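Metallo-beta-lactamase FIM-1 (PDB 6V3Q) probably catalyses the zinc-dependent hydrolysis of beta-lactam antibiotics to substituted beta-amino acids in the periplasm of Pseudomonas aeruginosa. Local coordinates at residues 39-44 with 134-139; 61-66 with 91-96; 188-193 with 217-222; 200-205 with 210-215. All coordinates share one frame; numbering follows the deposited sequence.

Interaction 1 of 4, residues 39-44 with 134-139; sequences LIVEKG and HPLVIF
The backbone of H134 meets K43, while its imidazole turns back onto its own neighbour: P135 CB sits over one face, 3.9 Å above the ring plane and offset toward the rim. This is one margin of the alpha-beta/beta-alpha sandwich of the metallo-beta-lactamases, where the two sheets close face to face. Residues 39-43 end a strand of the seven-stranded sheet; H134 and P135 come just before the strand of the five-stranded one that includes 137-139, and the peptide bond before P135 is cis. The contact is small, about 177 Å², and its buried end is apolar. L136 stretches out so that its CD2 comes over V41 CG2 at 3.6 Å and V41 CG1 at 3.9 Å, the two side chains sliding past each other in opposite directions. The same leucine also packs on I48 and V50 of strand 46-50 and on V152 and L154. With K43 CG anti to the backbone N (chi1 174°), the lysine runs across to the other segment and then bends at its end, and the ammonium makes a cation-pi contact with W76. The methylenes lie against the carbonyl of H134: K43 CD is 3.2 Å and K43 CE 3.4 Å from H134 O.

Interaction 2 of 4, residues 61-66 with 91-96; sequences QIIEWS and AALRQQ
Helix 56-68 and the short helix 90-95, on the outer face of the seven-stranded sheet, meet here through one isoleucine, in a contact made mostly by side chains. I63, from helix 56-68, has the most surface buried: its CB points at the helix 90-95 side and its ethyl arm does most of the touching. I63 CD1 lies 3.6 Å from L93 CD2, with I63 CG1 slightly farther from the same methyl, and the two side chains cross obliquely. The tip of the isoleucine, CD1, also comes within 3.9 Å of A92 O.

Its other branch serves a different neighbour. I63 CG2, set anti to the backbone N (chi1 of the CG1 arm -67°), faces the amide of Q96, with Q96 OE1 at 3.9 Å. A bend at chi2 (-77°) folds the glutamine so that its CG meets I63 CD1 at 3.9 Å. The aliphatic part of Q96 thus closes the contact at the solvent side, and the Q96 side chain also touches K67.

On the sheet side, I62 packs on I40 and I74, and L93 on A77. Within helix 56-68 the S66 hydroxyl donates to I63 O (2.7 Å from S66 OG) and also bonds I74 N, tying this turn to strand 74-78. Helices packed on one outer sheet face form one of the two helical layers of the alpha-beta/beta-alpha sandwich of the metallo-beta-lactamase superfamily.

Interaction 3 of 4, residues 188-193 with 217-222; sequences AVLAVA and LTAQLA
V189 and T218 touch through a methyl each, V189 CG2 lying 3.7 Å from T218 CG2, where helix 185-195 runs beside helix 213-226. These are two C-terminal helices of the metallo-beta-lactamase sandwich, and the short segments are nearly antiparallel, with 160° between their directions and axes 9.5 Å apart.

V189 has the most surface buried, and its two branches divide the work. One methyl, CG2, stands beside its own backbone N and takes the threonine; the other, CG1, is anti to that N (chi1 175°) and faces the backbone of A219, 4.3 Å from A219 N. The small A219 is consistent with the close approach of the backbones here, V189 CA being 6.3 Å from A219 CA. On the solvent side L190 reaches over, bringing its CD2 to 4.2 Å from A219 CB, a looser apolar touch than the valine-threonine one. K186, a turn earlier on helix 185-195, also packs on A219.

T218 offers carbon to the neighbouring helix and keeps its oxygen for other partners. Its chi1 of -50° puts CG2 anti to the backbone N and turned to V189, so that the hydroxyl points elsewhere: T218 OG1 is hydrogen-bonded to L214 O in its own helix and to R167 N in a nearby loop.

Interaction 4 of 4, residues 200-205 with 210-215; sequences QQIIPS and AGRELF
I202 and A210 exchange a pair of backbone hydrogen bonds. I202 N donates to A210 O (2.7 Å, 170° at the hydrogen), and A210 N gives a similarly straight bond back to I202 O at 2.9 Å. This single antiparallel bridge, a hydrogen-bonded pair, closes the turn that leads from edge strand 201-203 toward helix 213-226.

The next donors are met in turn. G211 N goes to E213 OE2 (2.8 Å), reaching the carboxylate from above its plane. R212 N donates to a water at 2.8 Å, and that water gives its own hydrogen to Q200 OE1, also 2.8 Å away, with a weak second bond to Q200 O. The same Q200 carbonyl receives a CH...O contact from G211 CA at 3.3 Å. Bent at chi2 (-54°), Q200 brings its amide across the R212 chain at a slant, its plane 43° from the guanidinium, with Q200 NE2 3.5 Å from R212 CD; E198 O holds that NE2. R212 NH1 bonds A199 O and F196 O and lies in plane at the edge of the F215 ring.

Beneath this polar layer, I202 CD1 packs on F215 CE1 at 3.7 Å, and L214 CD1 lies against the P204 ring. With main-chain, carboxylate and water partners engaged, the connection appears fixed by polar bonds at its outer side and by apolar contacts inward.

Interactions 1 and 2 meet at I40, on the helix side of strand 33-43: I40 CD1 packs on W65 CZ3 at 3.7 Å. From the other side of that strand, L39 CD2 touches I203 CD1 of interaction 4 at 3.8 Å, across the two sheets. Interactions 3 and 4 are the closest pair, centres 11 Å apart; they share helix 213-226, and A193 O lies 2.9 Å from R212 NH2, a probable hydrogen bond. Interaction 2 is remote from interactions 3 and 4, its centre about 33 Å from that of interaction 3. The P204 side chain is about 12 Å from the zinc ion, that of T218 about 13 Å, and S205 OG bonds the oxidised cysteine at position 164.

Interaction 1 of 4, residues 39-44 with 134-139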
loop_
_atom_site.group_PDB
_atom_site.type_symbol
_atom_site.label_atom_id
_atom_site.label_comp_id
_atom_site.label_asym_id
_atom_site.label_seq_id
_atom_site.Cartn_x
_atom_site.Cartn_y
_atom_site.Cartn_z
ATOM N N LEU A 39 1.465 18.756 7.896
ATOM C CA LEU A 39 0.656 19.669 8.686
ATOM C C LEU A 39 0.417 20.962 7.921
ATOM O O LEU A 39 1.249 21.395 7.120
ATOM C CB LEU A 39 1.310 20.004 10.036
ATOM C CG LEU A 39 1.423 18.926 11.118
ATOM C CD1 LEU A 39 2.183 19.469 12.321
ATOM C CD2 LEU A 39 0.049 18.416 11.537
ATOM N N ILE A 40 -0.743 21.564 8.171
ATOM C CA ILE A 40 -1.013 22.954 7.825
ATOM C C ILE A 40 -1.349 23.672 9.123
ATOM O O ILE A 40 -2.303 23.296 9.817
ATOM C CB ILE A 40 -2.152 23.095 6.803
ATOM C CG1 ILE A 40 -1.831 22.310 5.531
ATOM C CG2 ILE A 40 -2.379 24.561 6.470
ATOM C CD1 ILE A 40 -2.814 21.197 5.234
ATOM N N VAL A 41 -0.564 24.692 9.457
ATOM C CA VAL A 41 -0.689 25.408 10.721
ATOM C C VAL A 41 -1.112 26.837 10.421
ATOM O O VAL A 41 -0.394 27.570 9.728
ATOM C CB VAL A 41 0.617 25.385 11.526
ATOM C CG1 VAL A 41 0.442 26.159 12.827
ATOM C CG2 VAL A 41 1.033 23.954 11.807
ATOM N N GLU A 42 -2.269 27.229 10.948
ATOM C CA GLU A 42 -2.765 28.583 10.762
ATOM C C GLU A 42 -1.878 29.589 11.489
ATOM O O GLU A 42 -1.355 29.325 12.574
ATOM C CB GLU A 42 -4.204 28.695 11.268
ATOM C CG GLU A 42 -5.166 27.722 10.611
ATOM C CD GLU A 42 -6.560 27.813 11.191
ATOM O OE1 GLU A 42 -6.898 28.864 11.774
ATOM O OE2 GLU A 42 -7.316 26.830 11.070
ATOM N N LYS A 43 -1.717 30.762 10.875
ATOM C CA LYS A 43 -0.922 31.846 11.457
ATOM C C LYS A 43 -1.533 33.161 10.969
ATOM O O LYS A 43 -1.182 33.668 9.899
ATOM C CB LYS A 43 0.548 31.728 11.082
ATOM C CG LYS A 43 1.418 32.895 11.522
ATOM C CD LYS A 43 2.882 32.481 11.580
ATOM C CE LYS A 43 3.822 33.666 11.441
ATOM N NZ LYS A 43 4.239 33.869 10.030
ATOM N N GLY A 44 -2.448 33.705 11.771
ATOM C CA GLY A 44 -3.183 34.887 11.373
ATOM C C GLY A 44 -4.063 34.621 10.168
ATOM O O GLY A 44 -4.910 33.724 10.195
ATOM N N HIS A 134 7.588 30.641 13.891
ATOM C CA HIS A 134 6.776 30.657 15.099
ATOM C C HIS A 134 5.298 30.743 14.723
ATOM O O HIS A 134 4.935 31.501 13.815
ATOM C CB HIS A 134 7.179 31.841 15.985
ATOM C CG HIS A 134 6.621 31.781 17.373
ATOM N ND1 HIS A 134 5.416 32.357 17.716
ATOM C CD2 HIS A 134 7.101 31.212 18.503
ATOM C CE1 HIS A 134 5.179 32.147 18.998
ATOM N NE2 HIS A 134 6.186 31.455 19.499
ATOM N N PRO A 135 4.410 29.995 15.400
ATOM C CA PRO A 135 4.627 29.261 16.652
ATOM C C PRO A 135 5.263 27.878 16.529
ATOM O O PRO A 135 5.404 27.214 17.553
ATOM C CB PRO A 135 3.211 29.127 17.215
ATOM C CG PRO A 135 2.284 29.237 16.022
ATOM C CD PRO A 135 3.084 29.700 14.831
ATOM N N LEU A 136 5.645 27.449 15.328
ATOM C CA LEU A 136 6.388 26.201 15.214
ATOM C C LEU A 136 7.751 26.356 15.879
ATOM O O LEU A 136 8.399 27.400 15.769
ATOM C CB LEU A 136 6.581 25.790 13.748
ATOM C CG LEU A 136 5.473 25.758 12.695
ATOM C CD1 LEU A 136 5.982 25.082 11.420
ATOM C CD2 LEU A 136 4.207 25.073 13.181
ATOM N N VAL A 137 8.178 25.317 16.586
ATOM C CA VAL A 137 9.575 25.164 16.969
ATOM C C VAL A 137 10.168 24.089 16.072
ATOM O O VAL A 137 9.743 22.928 16.112
ATOM C CB VAL A 137 9.739 24.808 18.454
ATOM C CG1 VAL A 137 11.198 24.478 18.756
ATOM C CG2 VAL A 137 9.275 25.960 19.331
ATOM N N ILE A 138 11.119 24.481 15.234
ATOM C CA ILE A 138 11.822 23.546 14.367
ATOM C C ILE A 138 13.079 23.101 15.099
ATOM O O ILE A 138 13.915 23.931 15.474
ATOM C CB ILE A 138 12.155 24.183 13.011
ATOM C CG1 ILE A 138 10.870 24.633 12.307
ATOM C CG2 ILE A 138 12.922 23.197 12.143
ATOM C CD1 ILE A 138 11.098 25.576 11.153
ATOM N N PHE A 139 13.210 21.795 15.303
ATOM C CA PHE A 139 14.245 21.222 16.148
ATOM C C PHE A 139 15.065 20.217 15.353
ATOM O O PHE A 139 14.517 19.434 14.569
ATOM C CB PHE A 139 13.614 20.551 17.374
ATOM C CG PHE A 139 14.607 19.933 18.316
ATOM C CD1 PHE A 139 15.440 20.727 19.085
ATOM C CD2 PHE A 139 14.694 18.557 18.448
ATOM C CE1 PHE A 139 16.356 20.157 19.959
ATOM C CE2 PHE A 139 15.605 17.983 19.317
ATOM C CZ PHE A 139 16.433 18.784 20.074
#

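Interaction 2 of 4, residues 61-66 with 91-96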
loop_
_atom_site.group_PDB
_atom_site.type_symbol
_atom_site.label_atom_id
_atom_site.label_comp_id
_atom_site.label_asym_id
_atom_site.label_seq_id
_atom_site.Cartn_x
_atom_site.Cartn_y
_atom_site.Cartn_z
ATOM N N GLN A 61 -3.010 20.414 -4.689
ATOM C CA GLN A 61 -4.282 20.298 -3.983
ATOM C C GLN A 61 -4.216 20.980 -2.624
ATOM O O GLN A 61 -5.158 21.670 -2.220
ATOM C CB GLN A 61 -4.661 18.826 -3.817
ATOM C CG GLN A 61 -5.069 18.128 -5.102
ATOM C CD GLN A 61 -5.290 16.644 -4.901
ATOM O OE1 GLN A 61 -6.016 16.228 -3.998
ATOM N NE2 GLN A 61 -4.655 15.835 -5.739
ATOM N N ILE A 62 -3.107 20.794 -1.903
ATOM C CA ILE A 62 -2.965 21.389 -0.578
ATOM C C ILE A 62 -2.974 22.908 -0.674
ATOM O O ILE A 62 -3.621 23.593 0.126
ATOM C CB ILE A 62 -1.684 20.870 0.101
ATOM C CG1 ILE A 62 -1.715 19.344 0.218
ATOM C CG2 ILE A 62 -1.505 21.513 1.469
ATOM C CD1 ILE A 62 -0.427 18.747 0.729
ATOM N N ILE A 63 -2.255 23.455 -1.657
ATOM C CA ILE A 63 -2.245 24.900 -1.874
ATOM C C ILE A 63 -3.656 25.403 -2.146
ATOM O O ILE A 63 -4.111 26.392 -1.557
ATOM C CB ILE A 63 -1.293 25.259 -3.029
ATOM C CG1 ILE A 63 0.159 24.965 -2.651
ATOM C CG2 ILE A 63 -1.477 26.713 -3.446
ATOM C CD1 ILE A 63 1.112 25.056 -3.817
ATOM N N GLU A 64 -4.373 24.722 -3.042
ATOM C CA GLU A 64 -5.711 25.165 -3.414
ATOM C C GLU A 64 -6.681 25.037 -2.246
ATOM O O GLU A 64 -7.537 25.906 -2.044
ATOM C CB GLU A 64 -6.204 24.365 -4.621
ATOM C CG GLU A 64 -6.868 25.199 -5.708
ATOM C CD GLU A 64 -5.917 26.186 -6.372
ATOM O OE1 GLU A 64 -6.400 27.060 -7.120
ATOM O OE2 GLU A 64 -4.689 26.096 -6.159
ATOM N N TRP A 65 -6.556 23.963 -1.462
ATOM C CA TRP A 65 -7.419 23.791 -0.298
ATOM C C TRP A 65 -7.178 24.885 0.735
ATOM O O TRP A 65 -8.120 25.361 1.379
ATOM C CB TRP A 65 -7.190 22.411 0.318
ATOM C CG TRP A 65 -7.874 22.210 1.635
ATOM C CD1 TRP A 65 -9.132 21.722 1.842
ATOM C CD2 TRP A 65 -7.334 22.488 2.933
ATOM N NE1 TRP A 65 -9.408 21.678 3.186
ATOM C CE2 TRP A 65 -8.321 22.146 3.878
ATOM C CE3 TRP A 65 -6.112 22.993 3.388
ATOM C CZ2 TRP A 65 -8.125 22.292 5.249
ATOM C CZ3 TRP A 65 -5.919 23.138 4.751
ATOM C CH2 TRP A 65 -6.920 22.789 5.664
ATOM N N SER A 66 -5.917 25.295 0.910
ATOM C CA SER A 66 -5.608 26.340 1.881
ATOM C C SER A 66 -6.188 27.685 1.464
ATOM O O SER A 66 -6.468 28.531 2.321
ATOM C CB SER A 66 -4.097 26.460 2.069
ATOM O OG SER A 66 -3.510 27.160 0.985
ATOM N N ALA A 91 8.759 22.166 -5.914
ATOM C CA ALA A 91 8.705 23.036 -7.084
ATOM C C ALA A 91 7.350 23.724 -7.208
ATOM O O ALA A 91 7.276 24.901 -7.579
ATOM C CB ALA A 91 9.017 22.235 -8.348
ATOM N N ALA A 92 6.266 23.007 -6.898
ATOM C CA ALA A 92 4.940 23.612 -6.967
ATOM C C ALA A 92 4.787 24.742 -5.957
ATOM O O ALA A 92 4.068 25.714 -6.217
ATOM C CB ALA A 92 3.864 22.548 -6.746
ATOM N N LEU A 93 5.460 24.640 -4.811
ATOM C CA LEU A 93 5.408 25.711 -3.822
ATOM C C LEU A 93 6.206 26.925 -4.285
ATOM O O LEU A 93 5.716 28.059 -4.237
ATOM C CB LEU A 93 5.926 25.201 -2.476
ATOM C CG LEU A 93 5.176 24.014 -1.868
ATOM C CD1 LEU A 93 5.945 23.437 -0.692
ATOM C CD2 LEU A 93 3.783 24.425 -1.434
ATOM N N ARG A 94 7.437 26.704 -4.753
ATOM C CA ARG A 94 8.277 27.815 -5.187
ATOM C C ARG A 94 7.715 28.497 -6.430
ATOM O O ARG A 94 7.966 29.688 -6.648
ATOM C CB ARG A 94 9.703 27.323 -5.435
ATOM C CG ARG A 94 10.337 26.671 -4.215
ATOM C CD ARG A 94 11.791 26.298 -4.462
ATOM N NE ARG A 94 12.643 27.473 -4.622
ATOM C CZ ARG A 94 13.965 27.427 -4.751
ATOM N NH1 ARG A 94 14.593 26.259 -4.738
ATOM N NH2 ARG A 94 14.659 28.548 -4.890
ATOM N N GLN A 95 6.960 27.764 -7.251
ATOM C CA GLN A 95 6.253 28.390 -8.363
ATOM C C GLN A 95 5.200 29.369 -7.862
ATOM O O GLN A 95 5.016 30.447 -8.439
ATOM C CB GLN A 95 5.611 27.317 -9.245
ATOM C CG GLN A 95 4.347 27.769 -9.967
ATOM C CD GLN A 95 3.703 26.660 -10.773
ATOM O OE1 GLN A 95 3.859 25.477 -10.465
ATOM N NE2 GLN A 95 2.978 27.037 -11.818
ATOM N N GLN A 96 4.506 29.013 -6.783
ATOM C CA GLN A 96 3.458 29.840 -6.200
ATOM C C GLN A 96 4.000 30.942 -5.296
ATOM O O GLN A 96 3.206 31.655 -4.674
ATOM C CB GLN A 96 2.479 28.963 -5.415
ATOM C CG GLN A 96 1.591 28.089 -6.286
ATOM C CD GLN A 96 0.460 28.868 -6.928
ATOM O OE1 GLN A 96 -0.504 29.245 -6.262
ATOM N NE2 GLN A 96 0.571 29.109 -8.229
#

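Interaction 3 of 4, residues 188-193 with 217-222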
loop_
_atom_site.group_PDB
_atom_site.type_symbol
_atom_site.label_atom_id
_atom_site.label_comp_id
_atom_site.label_asym_id
_atom_site.label_seq_id
_atom_site.Cartn_x
_atom_site.Cartn_y
_atom_site.Cartn_z
ATOM N N ALA A 188 18.477 10.423 18.801
ATOM C CA ALA A 188 17.678 11.492 18.214
ATOM C C ALA A 188 16.236 11.437 18.704
ATOM O O ALA A 188 15.635 12.476 18.995
ATOM C CB ALA A 188 17.733 11.414 16.688
ATOM N N VAL A 189 15.666 10.233 18.800
ATOM C CA VAL A 189 14.296 10.093 19.288
ATOM C C VAL A 189 14.190 10.605 20.719
ATOM O O VAL A 189 13.285 11.376 21.057
ATOM C CB VAL A 189 13.835 8.630 19.177
ATOM C CG1 VAL A 189 12.452 8.462 19.793
ATOM C CG2 VAL A 189 13.834 8.189 17.727
ATOM N N LEU A 190 15.131 10.197 21.576
ATOM C CA LEU A 190 15.111 10.635 22.969
ATOM C C LEU A 190 15.360 12.133 23.095
ATOM O O LEU A 190 14.874 12.763 24.044
ATOM C CB LEU A 190 16.148 9.856 23.780
ATOM C CG LEU A 190 15.909 8.350 23.898
ATOM C CD1 LEU A 190 16.915 7.713 24.846
ATOM C CD2 LEU A 190 14.476 8.066 24.346
ATOM N N ALA A 191 16.116 12.717 22.164
ATOM C CA ALA A 191 16.334 14.159 22.194
ATOM C C ALA A 191 15.047 14.914 21.890
ATOM O O ALA A 191 14.803 15.986 22.457
ATOM C CB ALA A 191 17.433 14.547 21.203
ATOM N N VAL A 192 14.216 14.376 20.994
ATOM C CA VAL A 192 12.932 15.001 20.704
ATOM C C VAL A 192 12.010 14.891 21.910
ATOM O O VAL A 192 11.352 15.863 22.300
ATOM C CB VAL A 192 12.298 14.368 19.452
ATOM C CG1 VAL A 192 10.911 14.947 19.197
ATOM C CG2 VAL A 192 13.200 14.556 18.241
ATOM N N ALA A 193 11.948 13.702 22.517
ATOM C CA ALA A 193 11.088 13.499 23.678
ATOM C C ALA A 193 11.479 14.409 24.833
ATOM O O ALA A 193 10.617 14.837 25.608
ATOM C CB ALA A 193 11.139 12.036 24.119
ATOM N N LEU A 217 8.288 3.153 21.334
ATOM C CA LEU A 217 8.337 2.168 20.257
ATOM C C LEU A 217 9.558 2.379 19.370
ATOM O O LEU A 217 10.297 1.432 19.075
ATOM C CB LEU A 217 7.051 2.236 19.433
ATOM C CG LEU A 217 7.001 1.354 18.182
ATOM C CD1 LEU A 217 7.301 -0.091 18.553
ATOM C CD2 LEU A 217 5.655 1.469 17.476
ATOM N N THR A 218 9.789 3.622 18.936
ATOM C CA THR A 218 10.902 3.895 18.030
ATOM C C THR A 218 12.242 3.733 18.734
ATOM O O THR A 218 13.199 3.217 18.146
ATOM C CB THR A 218 10.780 5.303 17.447
ATOM O OG1 THR A 218 9.459 5.498 16.930
ATOM C CG2 THR A 218 11.788 5.496 16.322
ATOM N N ALA A 219 12.331 4.177 19.990
ATOM C CA ALA A 219 13.572 4.042 20.746
ATOM C C ALA A 219 13.981 2.581 20.868
ATOM O O ALA A 219 15.152 2.229 20.685
ATOM C CB ALA A 219 13.412 4.670 22.130
ATOM N N GLN A 220 13.014 1.712 21.168
ATOM C CA GLN A 220 13.321 0.302 21.383
ATOM C C GLN A 220 13.608 -0.413 20.068
ATOM O O GLN A 220 14.477 -1.291 20.012
ATOM C CB GLN A 220 12.173 -0.369 22.134
ATOM C CG GLN A 220 12.058 0.097 23.579
ATOM C CD GLN A 220 10.781 -0.358 24.254
ATOM O OE1 GLN A 220 9.818 -0.750 23.593
ATOM N NE2 GLN A 220 10.763 -0.304 25.579
ATOM N N LEU A 221 12.888 -0.053 19.002
ATOM C CA LEU A 221 13.180 -0.611 17.685
ATOM C C LEU A 221 14.553 -0.176 17.188
ATOM O O LEU A 221 15.251 -0.957 16.531
ATOM C CB LEU A 221 12.097 -0.197 16.688
ATOM C CG LEU A 221 10.803 -1.014 16.678
ATOM C CD1 LEU A 221 9.755 -0.389 15.763
ATOM C CD2 LEU A 221 11.103 -2.443 16.254
ATOM N N ALA A 222 14.960 1.059 17.488
ATOM C CA ALA A 222 16.273 1.536 17.065
ATOM C C ALA A 222 17.386 0.941 17.919
ATOM O O ALA A 222 18.465 0.628 17.406
ATOM C CB ALA A 222 16.324 3.064 17.118
#

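Interaction 4 of 4, residues 200-205 with 210-215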
loop_
_atom_site.group_PDB
_atom_site.type_symbol
_atom_site.label_atom_id
_atom_site.label_comp_id
_atom_site.label_asym_id
_atom_site.label_seq_id
_atom_site.Cartn_x
_atom_site.Cartn_y
_atom_site.Cartn_z
ATOM N N GLN A 200 1.699 15.626 24.246
ATOM C CA GLN A 200 1.020 14.342 24.344
ATOM C C GLN A 200 0.530 13.822 23.000
ATOM O O GLN A 200 0.197 12.637 22.899
ATOM C CB GLN A 200 -0.167 14.444 25.312
ATOM C CG GLN A 200 0.224 14.709 26.757
ATOM C CD GLN A 200 1.216 13.693 27.283
ATOM O OE1 GLN A 200 1.025 12.487 27.133
ATOM N NE2 GLN A 200 2.295 14.178 27.887
ATOM N N GLN A 201 0.475 14.669 21.976
ATOM C CA GLN A 201 0.010 14.287 20.646
ATOM C C GLN A 201 1.218 14.206 19.719
ATOM O O GLN A 201 1.821 15.232 19.382
ATOM C CB GLN A 201 -1.030 15.279 20.127
ATOM C CG GLN A 201 -2.322 15.281 20.935
ATOM C CD GLN A 201 -3.264 16.398 20.540
ATOM O OE1 GLN A 201 -3.024 17.564 20.853
ATOM N NE2 GLN A 201 -4.347 16.047 19.858
ATOM N N ILE A 202 1.563 12.988 19.307
ATOM C CA ILE A 202 2.746 12.716 18.498
ATOM C C ILE A 202 2.285 12.221 17.136
ATOM O O ILE A 202 1.514 11.258 17.048
ATOM C CB ILE A 202 3.666 11.684 19.176
ATOM C CG1 ILE A 202 3.930 12.084 20.629
ATOM C CG2 ILE A 202 4.973 11.556 18.416
ATOM C CD1 ILE A 202 4.565 13.448 20.783
ATOM N N ILE A 203 2.759 12.872 16.079
ATOM C CA ILE A 203 2.320 12.593 14.719
ATOM C C ILE A 203 3.498 11.993 13.950
ATOM O O ILE A 203 4.490 12.693 13.696
ATOM C CB ILE A 203 1.790 13.855 14.024
ATOM C CG1 ILE A 203 0.631 14.457 14.824
ATOM C CG2 ILE A 203 1.356 13.537 12.599
ATOM C CD1 ILE A 203 0.076 15.734 14.228
ATOM N N PRO A 204 3.436 10.728 13.551
ATOM C CA PRO A 204 4.450 10.166 12.657
ATOM C C PRO A 204 4.094 10.480 11.206
ATOM O O PRO A 204 3.072 11.094 10.908
ATOM C CB PRO A 204 4.374 8.668 12.951
ATOM C CG PRO A 204 2.929 8.453 13.280
ATOM C CD PRO A 204 2.450 9.716 13.968
ATOM N N SER A 205 4.963 10.040 10.296
ATOM C CA SER A 205 4.724 10.296 8.882
ATOM C C SER A 205 3.657 9.379 8.306
ATOM O O SER A 205 2.959 9.770 7.365
ATOM C CB SER A 205 6.019 10.146 8.088
ATOM O OG SER A 205 6.782 11.332 8.148
ATOM N N ALA A 210 -0.770 9.499 17.531
ATOM C CA ALA A 210 -0.882 8.757 18.783
ATOM C C ALA A 210 -0.181 9.564 19.871
ATOM O O ALA A 210 0.043 10.771 19.732
ATOM C CB ALA A 210 -0.317 7.339 18.624
ATOM N N GLY A 211 0.174 8.898 20.970
ATOM C CA GLY A 211 0.778 9.538 22.108
ATOM C C GLY A 211 2.273 9.306 22.199
ATOM O O GLY A 211 2.938 8.926 21.225
ATOM N N ARG A 212 2.812 9.535 23.400
ATOM C CA ARG A 212 4.249 9.430 23.624
ATOM C C ARG A 212 4.757 7.994 23.579
ATOM O O ARG A 212 5.975 7.790 23.619
ATOM C CB ARG A 212 4.619 10.071 24.964
ATOM C CG ARG A 212 4.294 11.554 25.048
ATOM C CD ARG A 212 4.787 12.175 26.347
ATOM N NE ARG A 212 6.246 12.191 26.445
ATOM C CZ ARG A 212 7.024 13.102 25.868
ATOM N NH1 ARG A 212 6.492 14.075 25.138
ATOM N NH2 ARG A 212 8.340 13.041 26.016
ATOM N N GLU A 213 3.869 6.999 23.501
ATOM C CA GLU A 213 4.318 5.621 23.333
ATOM C C GLU A 213 5.028 5.417 22.003
ATOM O O GLU A 213 5.808 4.469 21.867
ATOM C CB GLU A 213 3.138 4.653 23.445
ATOM C CG GLU A 213 2.113 4.759 22.327
ATOM C CD GLU A 213 1.159 5.921 22.515
ATOM O OE1 GLU A 213 1.252 6.615 23.550
ATOM O OE2 GLU A 213 0.310 6.142 21.626
ATOM N N LEU A 214 4.770 6.284 21.017
ATOM C CA LEU A 214 5.529 6.246 19.772
ATOM C C LEU A 214 7.010 6.501 20.011
ATOM O O LEU A 214 7.856 5.972 19.281
ATOM C CB LEU A 214 4.969 7.270 18.781
ATOM C CG LEU A 214 3.606 6.954 18.160
ATOM C CD1 LEU A 214 3.333 7.859 16.969
ATOM C CD2 LEU A 214 3.536 5.494 17.756
ATOM N N PHE A 215 7.341 7.312 21.018
ATOM C CA PHE A 215 8.739 7.497 21.394
ATOM C C PHE A 215 9.337 6.195 21.914
ATOM O O PHE A 215 10.430 5.790 21.502
ATOM C CB PHE A 215 8.858 8.599 22.447
ATOM C CG PHE A 215 8.640 9.984 21.907
ATOM C CD1 PHE A 215 7.983 10.942 22.663
ATOM C CD2 PHE A 215 9.100 10.332 20.648
ATOM C CE1 PHE A 215 7.781 12.217 22.169
ATOM C CE2 PHE A 215 8.902 11.612 20.148
ATOM C CZ PHE A 215 8.241 12.551 20.912
HETATM O O HOH W 1 0.966 10.286 25.371
#